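Local coordinates for putative DNA-binding protein (Ralstonia eutropha, PDB 2OBP) that probably binds DNA through a small winged helix-turn-helix domain, at residues I18-V21 and L22-L25; V24-E27 and A28-N32; L48-S51 and V52-V56. One frame throughout, in Å; residues are numbered along the deposited sequence. Where two conformers were deposited one is given.

Contact 1 of 3, residues I18-V21 and L22-L25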
ATOM      1  N   ILE A  18       7.693   4.612   3.586  1.00 23.14           N
ATOM      2  CA  ILE A  18       6.331   4.471   4.086  1.00 23.08           C
ATOM      3  C   ILE A  18       5.402   5.513   3.394  1.00 24.31           C
ATOM      4  O   ILE A  18       4.286   5.211   2.973  1.00 26.18           O
ATOM      5  CB  ILE A  18       6.243   4.549   5.625  1.00 24.24           C
ATOM      6  CG1 ILE A  18       7.019   3.386   6.294  1.00 23.17           C
ATOM      7  CG2 ILE A  18       4.761   4.523   6.016  1.00 25.11           C
ATOM      8  CD1 ILE A  18       7.252   3.498   7.794  1.00 21.40           C
ATOM      9  N   VAL A  19       5.878   6.746   3.300  1.00 24.71           N
ATOM     10  CA  VAL A  19       5.143   7.791   2.606  1.00 25.21           C
ATOM     11  C   VAL A  19       4.847   7.398   1.159  1.00 26.37           C
ATOM     12  O   VAL A  19       3.728   7.554   0.704  1.00 27.28           O
ATOM     13  CB  VAL A  19       5.905   9.151   2.642  1.00 27.88           C
ATOM     14  CG1 VAL A  19       5.188  10.174   1.746  1.00 32.08           C
ATOM     15  CG2 VAL A  19       6.047   9.636   4.084  1.00 26.92           C
ATOM     16  N   GLU A  20       5.837   6.874   0.448  1.00 25.00           N
ATOM     17  CA  GLU A  20       5.665   6.570  -0.962  1.00 25.64           C
ATOM     18  C   GLU A  20       4.634   5.457  -1.187  1.00 26.93           C
ATOM     19  O   GLU A  20       3.793   5.539  -2.097  1.00 27.92           O
ATOM     20  CB  GLU A  20       6.981   6.214  -1.625  1.00 28.72           C
ATOM     21  CG  GLU A  20       6.911   6.289  -3.150  1.00 33.78           C
ATOM     22  CD  GLU A  20       6.668   7.697  -3.690  1.00 41.90           C
ATOM     23  OE1 GLU A  20       6.888   8.688  -2.954  1.00 43.24           O
ATOM     24  OE2 GLU A  20       6.238   7.805  -4.856  1.00 53.59           O
ATOM     25  N   VAL A  21       4.687   4.425  -0.353  1.00 25.90           N
ATOM     26  CA  VAL A  21       3.711   3.373  -0.426  1.00 25.25           C
ATOM     27  C   VAL A  21       2.307   3.904  -0.118  1.00 23.66           C
ATOM     28  O   VAL A  21       1.342   3.495  -0.776  1.00 25.01           O
ATOM     29  CB  VAL A  21       4.097   2.171   0.479  1.00 25.83           C
ATOM     30  CG1 VAL A  21       2.965   1.117   0.536  1.00 23.66           C
ATOM     31  CG2 VAL A  21       5.394   1.552  -0.048  1.00 24.06           C
ATOM     32  N   LEU A  22       2.143   4.758   0.910  1.00 24.73           N
ATOM     33  CA  LEU A  22       0.837   5.362   1.170  1.00 25.37           C
ATOM     34  C   LEU A  22       0.306   6.156  -0.024  1.00 25.71           C
ATOM     35  O   LEU A  22      -0.866   6.042  -0.373  1.00 25.61           O
ATOM     36  CB  LEU A  22       0.907   6.292   2.402  1.00 24.50           C
ATOM     37  CG  LEU A  22       0.927   5.571   3.755  1.00 27.41           C
ATOM     38  CD1 LEU A  22       1.219   6.636   4.855  1.00 24.53           C
ATOM     39  CD2 LEU A  22      -0.391   4.937   4.047  1.00 24.56           C
ATOM     40  N   LEU A  23       1.182   6.928  -0.656  1.00 28.32           N
ATOM     41  CA  LEU A  23       0.804   7.676  -1.865  1.00 26.59           C
ATOM     42  C   LEU A  23       0.389   6.781  -3.020  1.00 25.90           C
ATOM     43  O   LEU A  23      -0.606   7.061  -3.695  1.00 28.68           O
ATOM     44  CB  LEU A  23       1.951   8.583  -2.288  1.00 28.32           C
ATOM     45  CG  LEU A  23       2.126   9.847  -1.481  1.00 32.68           C
ATOM     46  CD1 LEU A  23       3.452  10.451  -1.897  1.00 30.40           C
ATOM     47  CD2 LEU A  23       0.960  10.794  -1.790  1.00 32.68           C
ATOM     48  N   VAL A  24       1.144   5.707  -3.258  1.00 24.89           N
ATOM     49  CA  VAL A  24       0.812   4.790  -4.344  1.00 26.28           C
ATOM     50  C   VAL A  24      -0.527   4.084  -4.069  1.00 27.10           C
ATOM     51  O   VAL A  24      -1.369   3.965  -4.961  1.00 28.76           O
ATOM     52  CB  VAL A  24       1.944   3.770  -4.564  1.00 23.53           C
ATOM     53  CG1 VAL A  24       1.514   2.634  -5.441  1.00 29.84           C
ATOM     54  CG2 VAL A  24       3.161   4.477  -5.138  1.00 30.71           C
ATOM     55  N   LEU A  25      -0.734   3.626  -2.830  1.00 26.17           N
ATOM     56  CA  LEU A  25      -1.971   2.933  -2.477  1.00 26.18           C
ATOM     57  C   LEU A  25      -3.183   3.877  -2.541  1.00 25.47           C
ATOM     58  O   LEU A  25      -4.267   3.474  -2.944  1.00 25.82           O
ATOM     59  CB  LEU A  25      -1.882   2.252  -1.099  1.00 25.09           C
ATOM     60  CG  LEU A  25      -0.902   1.050  -1.052  1.00 28.34           C
ATOM     61  CD1 LEU A  25      -0.849   0.490   0.369  1.00 30.31           C
ATOM     62  CD2 LEU A  25      -1.228  -0.019  -2.112  1.00 32.06           C
TER
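Four successive i to i-4 backbone hydrogen bonds join I18-V21 to L22-L25 as about two continuous turns of α-helix, running from L22 N to I18 O, L23 N to V19 O, V24 N to E20 O and L25 N to V21 O, and none is longer than the 3.0 Å between L22 N and I18 O. On the flank that carries V21 and L25, the two side chains run alongside each other in the same direction, with V21 CG1 3.9 Å from L25 CD1. V21 is rotated about chi1 (173°) to set CG1 beside its own carbonyl carbon, on the side where the next turn follows. L25 CG also rests 3.3 Å from V21 O, so the leucine branch covers the carbonyl that its own N-H engages. This helix, 16-28, is the first of the three-helix core of a winged helix-turn-helix fold, and V21, V24 and L25 form part of its buried surface: V21 packs on L53 and V56 of helix 50-62, V24 and L25 on I42 of helix 39-46. On another side of the helix V19 and L23 also run side by side, V19 CG1 meeting L23 CD1 at 4.0 Å. The same leucine methyl lies 4.0 Å from E20 OE1, brought over by the bend of the glutamate chain at chi2 (65°); this is a contact with a carbon, with no polar bond. I18 and L22 meet more loosely, CG2 of the isoleucine standing 4.3 Å from CD1 of the leucine, while L22 also packs on L80 of strand 76-80.

Contact 2 of 3, residues V24-E27 and A28-N32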
ATOM      1  N   VAL A  24       1.144   5.707  -3.258  1.00 24.89           N
ATOM      2  CA  VAL A  24       0.812   4.790  -4.344  1.00 26.28           C
ATOM      3  C   VAL A  24      -0.527   4.084  -4.069  1.00 27.10           C
ATOM      4  O   VAL A  24      -1.369   3.965  -4.961  1.00 28.76           O
ATOM      5  CB  VAL A  24       1.944   3.770  -4.564  1.00 23.53           C
ATOM      6  CG1 VAL A  24       1.514   2.634  -5.441  1.00 29.84           C
ATOM      7  CG2 VAL A  24       3.161   4.477  -5.138  1.00 30.71           C
ATOM      8  N   LEU A  25      -0.734   3.626  -2.830  1.00 26.17           N
ATOM      9  CA  LEU A  25      -1.971   2.933  -2.477  1.00 26.18           C
ATOM     10  C   LEU A  25      -3.183   3.877  -2.541  1.00 25.47           C
ATOM     11  O   LEU A  25      -4.267   3.474  -2.944  1.00 25.82           O
ATOM     12  CB  LEU A  25      -1.882   2.252  -1.099  1.00 25.09           C
ATOM     13  CG  LEU A  25      -0.902   1.050  -1.052  1.00 28.34           C
ATOM     14  CD1 LEU A  25      -0.849   0.490   0.369  1.00 30.31           C
ATOM     15  CD2 LEU A  25      -1.228  -0.019  -2.112  1.00 32.06           C
ATOM     16  N   ARG A  26      -3.006   5.130  -2.168  1.00 26.89           N
ATOM     17  CA  ARG A  26      -4.074   6.081  -2.329  1.00 26.36           C
ATOM     18  C   ARG A  26      -4.488   6.248  -3.802  1.00 28.13           C
ATOM     19  O   ARG A  26      -5.680   6.245  -4.111  1.00 27.49           O
ATOM     20  CB  ARG A  26      -3.677   7.426  -1.720  1.00 26.86           C
ATOM     21  CG  ARG A  26      -4.564   8.596  -2.187  1.00 32.69           C
ATOM     22  CD  ARG A  26      -4.321   9.795  -1.355  1.00 35.56           C
ATOM     23  NE  ARG A  26      -4.946  11.037  -1.846  1.00 38.63           N
ATOM     24  CZ  ARG A  26      -6.262  11.229  -2.004  1.00 47.52           C
ATOM     25  NH1 ARG A  26      -7.167  10.283  -1.729  1.00 40.73           N
ATOM     26  NH2 ARG A  26      -6.692  12.409  -2.431  1.00 50.86           N
ATOM     27  N   GLU A  27      -3.505   6.421  -4.679  1.00 27.86           N
ATOM     28  CA  GLU A  27      -3.726   6.483  -6.127  1.00 28.50           C
ATOM     29  C   GLU A  27      -4.482   5.249  -6.636  1.00 28.81           C
ATOM     30  O   GLU A  27      -5.443   5.368  -7.388  1.00 29.23           O
ATOM     31  CB  GLU A  27      -2.390   6.605  -6.868  1.00 30.65           C
ATOM     32  CG  GLU A  27      -2.557   6.866  -8.374  1.00 32.01           C
ATOM     33  CD  GLU A  27      -1.268   6.777  -9.163  0.50 30.92           C
ATOM     34  OE1 GLU A  27      -0.182   7.025  -8.592  0.50 32.14           O
ATOM     35  OE2 GLU A  27      -1.356   6.463 -10.371  0.50 32.59           O
ATOM     36  N   ALA A  28      -4.035   4.065  -6.219  1.00 26.79           N
ATOM     37  CA  ALA A  28      -4.663   2.815  -6.631  1.00 25.88           C
ATOM     38  C   ALA A  28      -6.165   2.761  -6.306  1.00 27.93           C
ATOM     39  O   ALA A  28      -6.964   2.211  -7.082  1.00 30.39           O
ATOM     40  CB  ALA A  28      -3.929   1.651  -5.984  1.00 25.67           C
ATOM     41  N   GLY A  29      -6.546   3.352  -5.187  1.00 29.62           N
ATOM     42  CA  GLY A  29      -7.918   3.298  -4.699  1.00 31.37           C
ATOM     43  C   GLY A  29      -8.838   4.417  -5.115  1.00 33.68           C
ATOM     44  O   GLY A  29      -9.984   4.414  -4.691  1.00 38.49           O
ATOM     45  N   ILE A  30      -8.347   5.362  -5.921  1.00 35.70           N
ATOM     46  CA  ILE A  30      -9.165   6.514  -6.292  0.50 37.22           C
ATOM     47  C   ILE A  30     -10.374   6.087  -7.141  1.00 39.01           C
ATOM     48  O   ILE A  30     -11.479   6.629  -6.941  1.00 41.20           O
ATOM     49  CB  ILE A  30      -8.341   7.643  -6.979  0.50 38.48           C
ATOM     50  CG1 ILE A  30      -7.382   8.305  -5.979  0.50 37.73           C
ATOM     51  CG2 ILE A  30      -9.256   8.710  -7.560  0.50 38.12           C
ATOM     52  CD1 ILE A  30      -8.067   9.088  -4.860  0.50 33.82           C
ATOM     53  N   GLU A  31     -10.207   5.125  -8.042  1.00 39.40           N
ATOM     54  CA  GLU A  31     -11.355   4.627  -8.799  1.00 40.89           C
ATOM     55  C   GLU A  31     -12.123   3.604  -7.970  1.00 40.47           C
ATOM     56  O   GLU A  31     -11.594   2.543  -7.655  1.00 38.81           O
ATOM     57  CB  GLU A  31     -10.915   3.991 -10.121  1.00 41.49           C
ATOM     58  CG  GLU A  31     -12.102   3.538 -10.970  1.00 42.67           C
ATOM     59  CD  GLU A  31     -11.701   2.861 -12.266  0.50 41.91           C
ATOM     60  OE1 GLU A  31     -10.607   2.252 -12.316  0.50 44.72           O
ATOM     61  OE2 GLU A  31     -12.499   2.934 -13.225  0.50 41.03           O
ATOM     62  N   ASN A  32     -13.371   3.925  -7.633  1.00 42.89           N
ATOM     63  CA  ASN A  32     -14.210   3.049  -6.803  1.00 42.30           C
ATOM     64  C   ASN A  32     -14.421   1.679  -7.463  1.00 40.81           C
ATOM     65  O   ASN A  32     -14.630   1.588  -8.670  1.00 38.27           O
ATOM     66  CB  ASN A  32     -15.571   3.708  -6.528  1.00 46.05           C
ATOM     67  CG  ASN A  32     -16.476   2.847  -5.639  1.00 48.12           C
ATOM     68  OD1 ASN A  32     -16.126   2.521  -4.494  1.00 56.11           O
ATOM     69  ND2 ASN A  32     -17.643   2.473  -6.171  1.00 59.14           N
TER
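The backbone of V24-E27 passes into A28-N32 with a change in hydrogen bonding. A28 N reaches V24 O at 2.9 Å in a regular i to i-4 bond, whereas G29 N is shared, lying 3.2 Å from L25 O and making a second, weak bond to R26 O. I30 N then bonds to E27 O, three residues back, at 3.3 Å; the N-H points almost straight at the oxygen (169°), but the donor stands above the carbonyl plane, 64° out of it. The turns thus tighten where the chain leaves helix 16-28. Among the side chains, R26 and I30 make the main meeting. The arginine is extended from CG to NE, and in the modelled conformer of I30, one of two, CD1 sits over one face of the guanidinium, 3.5 Å from R26 NH1. That placement is therefore provisional. The methyl of A28 rests against the carbonyls of the preceding turn, 3.6 Å from L25 O. Around this end of the helix, R26 packs on A88 and A89 of helix 82-91, E27 and A28 touch W37 in the following loop, and V24 touches R45 of helix 39-46.

Contact 3 of 3, residues L48-S51 and V52-V56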
ATOM      1  N   LEU A  48      10.469   0.890  -5.198  1.00 25.74           N
ATOM      2  CA  LEU A  48      11.030   0.191  -4.049  1.00 25.63           C
ATOM      3  C   LEU A  48      11.325  -1.234  -4.465  1.00 26.27           C
ATOM      4  O   LEU A  48      10.551  -1.832  -5.197  1.00 27.02           O
ATOM      5  CB  LEU A  48      10.030   0.166  -2.887  1.00 27.54           C
ATOM      6  CG  LEU A  48       9.726   1.504  -2.234  1.00 27.06           C
ATOM      7  CD1 LEU A  48       8.675   1.329  -1.115  1.00 30.46           C
ATOM      8  CD2 LEU A  48      10.985   2.166  -1.655  1.00 24.31           C
ATOM      9  N   PRO A  49      12.442  -1.794  -3.985  1.00 26.78           N
ATOM     10  CA  PRO A  49      12.633  -3.236  -4.086  1.00 25.31           C
ATOM     11  C   PRO A  49      11.517  -3.987  -3.351  1.00 26.00           C
ATOM     12  O   PRO A  49      10.969  -3.459  -2.357  1.00 25.19           O
ATOM     13  CB  PRO A  49      13.951  -3.481  -3.362  1.00 31.64           C
ATOM     14  CG  PRO A  49      14.585  -2.150  -3.181  1.00 28.58           C
ATOM     15  CD  PRO A  49      13.524  -1.122  -3.242  1.00 23.72           C
HETATM   16  N   MSE A  50      11.188  -5.189  -3.815  1.00 25.49           N
HETATM   17  CA  MSE A  50      10.145  -5.980  -3.186  0.50 25.95           C
HETATM   18  C   MSE A  50      10.372  -6.201  -1.675  1.00 25.58           C
HETATM   19  O   MSE A  50       9.415  -6.219  -0.886  1.00 24.77           O
HETATM   20  CB  MSE A  50      10.031  -7.304  -3.932  0.50 27.46           C
HETATM   21  CG  MSE A  50       8.997  -8.227  -3.398  0.50 20.84           C
HETATM   22 SE   MSE A  50       7.206  -7.501  -3.229  0.38 28.05          SE
HETATM   23  CE  MSE A  50       6.852  -6.849  -4.909  0.50  6.74           C
ATOM     24  N   SER A  51      11.630  -6.397  -1.261  1.00 26.37           N
ATOM     25  CA  SER A  51      11.881  -6.629   0.171  1.00 25.55           C
ATOM     26  C   SER A  51      11.465  -5.416   1.011  1.00 25.35           C
ATOM     27  O   SER A  51      10.910  -5.564   2.110  1.00 22.96           O
ATOM     28  CB  SER A  51      13.359  -6.971   0.422  1.00 28.93           C
ATOM     29  OG  SER A  51      14.172  -5.937  -0.072  1.00 28.22           O
ATOM     30  N   VAL A  52      11.741  -4.221   0.516  1.00 24.74           N
ATOM     31  CA  VAL A  52      11.361  -2.996   1.224  1.00 23.65           C
ATOM     32  C   VAL A  52       9.839  -2.816   1.232  1.00 24.93           C
ATOM     33  O   VAL A  52       9.222  -2.492   2.262  1.00 23.02           O
ATOM     34  CB  VAL A  52      12.074  -1.751   0.623  1.00 22.76           C
ATOM     35  CG1 VAL A  52      11.669  -0.507   1.412  1.00 23.83           C
ATOM     36  CG2 VAL A  52      13.581  -1.980   0.641  1.00 24.84           C
ATOM     37  N   LEU A  53       9.210  -3.100   0.102  1.00 24.04           N
ATOM     38  CA  LEU A  53       7.748  -2.995   0.033  1.00 22.20           C
ATOM     39  C   LEU A  53       7.118  -3.912   1.073  1.00 22.22           C
ATOM     40  O   LEU A  53       6.169  -3.503   1.776  1.00 22.77           O
ATOM     41  CB  LEU A  53       7.204  -3.284  -1.367  1.00 23.20           C
ATOM     42  CG  LEU A  53       5.648  -3.291  -1.439  1.00 21.78           C
ATOM     43  CD1 LEU A  53       5.018  -1.904  -1.132  1.00 24.17           C
ATOM     44  CD2 LEU A  53       5.138  -3.860  -2.791  1.00 22.61           C
ATOM     45  N   ARG A  54       7.582  -5.156   1.143  1.00 22.17           N
ATOM     46  CA  ARG A  54       7.014  -6.117   2.106  1.00 24.04           C
ATOM     47  C   ARG A  54       7.141  -5.656   3.555  1.00 22.74           C
ATOM     48  O   ARG A  54       6.220  -5.829   4.346  1.00 25.77           O
ATOM     49  CB  ARG A  54       7.601  -7.508   1.915  1.00 24.51           C
ATOM     50  CG  ARG A  54       7.111  -8.194   0.614  1.00 30.14           C
ATOM     51  CD  ARG A  54       7.493  -9.624   0.572  1.00 33.30           C
ATOM     52  NE  ARG A  54       7.228 -10.263  -0.732  1.00 39.80           N
ATOM     53  CZ  ARG A  54       6.091 -10.881  -1.071  1.00 41.87           C
ATOM     54  NH1 ARG A  54       5.053 -10.940  -0.238  1.00 36.45           N
ATOM     55  NH2 ARG A  54       5.989 -11.448  -2.269  1.00 43.71           N
ATOM     56  N   ARG A  55       8.275  -5.023   3.876  1.00 23.51           N
ATOM     57  CA  ARG A  55       8.506  -4.495   5.204  1.00 21.81           C
ATOM     58  C   ARG A  55       7.494  -3.392   5.519  1.00 22.68           C
ATOM     59  O   ARG A  55       6.855  -3.382   6.570  1.00 22.97           O
ATOM     60  CB  ARG A  55       9.966  -3.968   5.278  1.00 23.64           C
ATOM     61  CG  ARG A  55      10.435  -3.446   6.641  1.00 24.09           C
ATOM     62  CD  ARG A  55      10.079  -2.007   6.872  1.00 20.48           C
ATOM     63  NE  ARG A  55      10.854  -1.065   6.045  1.00 25.99           N
ATOM     64  CZ  ARG A  55      10.722   0.263   6.043  1.00 31.12           C
ATOM     65  NH1 ARG A  55       9.834   0.872   6.794  1.00 27.36           N
ATOM     66  NH2 ARG A  55      11.528   0.998   5.279  1.00 28.80           N
ATOM     67  N   VAL A  56       7.381  -2.456   4.588  1.00 21.24           N
ATOM     68  CA  VAL A  56       6.451  -1.339   4.730  1.00 20.10           C
ATOM     69  C   VAL A  56       4.992  -1.838   4.850  1.00 19.22           C
ATOM     70  O   VAL A  56       4.225  -1.394   5.723  1.00 21.21           O
ATOM     71  CB  VAL A  56       6.593  -0.344   3.562  1.00 22.51           C
ATOM     72  CG1 VAL A  56       5.415   0.615   3.513  1.00 20.36           C
ATOM     73  CG2 VAL A  56       7.958   0.422   3.619  1.00 20.28           C
TER
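R54 runs past the selenomethionine M50, one turn earlier, and meets it along most of its length. Its CB lies 3.6 Å from M50 O, the carbonyl that also accepts the R54 backbone N-H. CG, placed beside the backbone N by chi1 (-71°), comes closer to the same oxygen, at 3.4 Å. From CG to NE the chain is straight, and it crosses the M50 side chain at a slant: NE stands 3.7 Å from M50 SE, and the guanidinium meets the selenium obliquely. M50 was modelled in two conformers, so the selenium contact is doubtful as a single description. At the tip, NH1 bonds to G74 O in the loop between strands 66-70 and 76-80, and the side chain comes within about 3 Å of a nitrate, probably from the crystallisation liquor. Helix 50-62 occupies the place of the recognition helix in a winged helix-turn-helix fold, and the strand pair forms the wing, so R54 links the two; an anion beside it would be consistent with a surface that meets DNA phosphate. At the start of this helix P49 takes the N-cap position, its carbonyl accepting the L53 N-H at 3.0 Å. V52 packs beside the cap with its two methyls: CG2 lies alongside the proline ring, 4.0 Å from P49 CG, while CG1 meets L48 CD2 at 4.1 Å, where the leucine crosses at about a right angle. On another flank, R55 bends at chi2 and chi3, spreading one guanidinium face over V56 CG2, and its NH1 is held by a salt bridge to D15 and a hydrogen bond to Q59.

Overall arrangement
Contacts 1 and 2 follow each other along helix 16-28, sharing V24 and L25, with centres 10 Å apart; contact 3 comes later in the chain, at the start of helix 50-62. The centre of contact 3 is 11 Å from that of contact 1, and the two touch: V21 CG2 packs on L48 CD1 and L53 CD1, and V21 CB on V56 CG1. Contacts 2 and 3 lie on opposite sides of the chain's centre, 19 Å between centres and about 7 Å between nearest atoms. V21 of contact 1 therefore ties the first helix to the presumed DNA-recognition helix through the core, while contact 2 lies at the far end of helix 16-28.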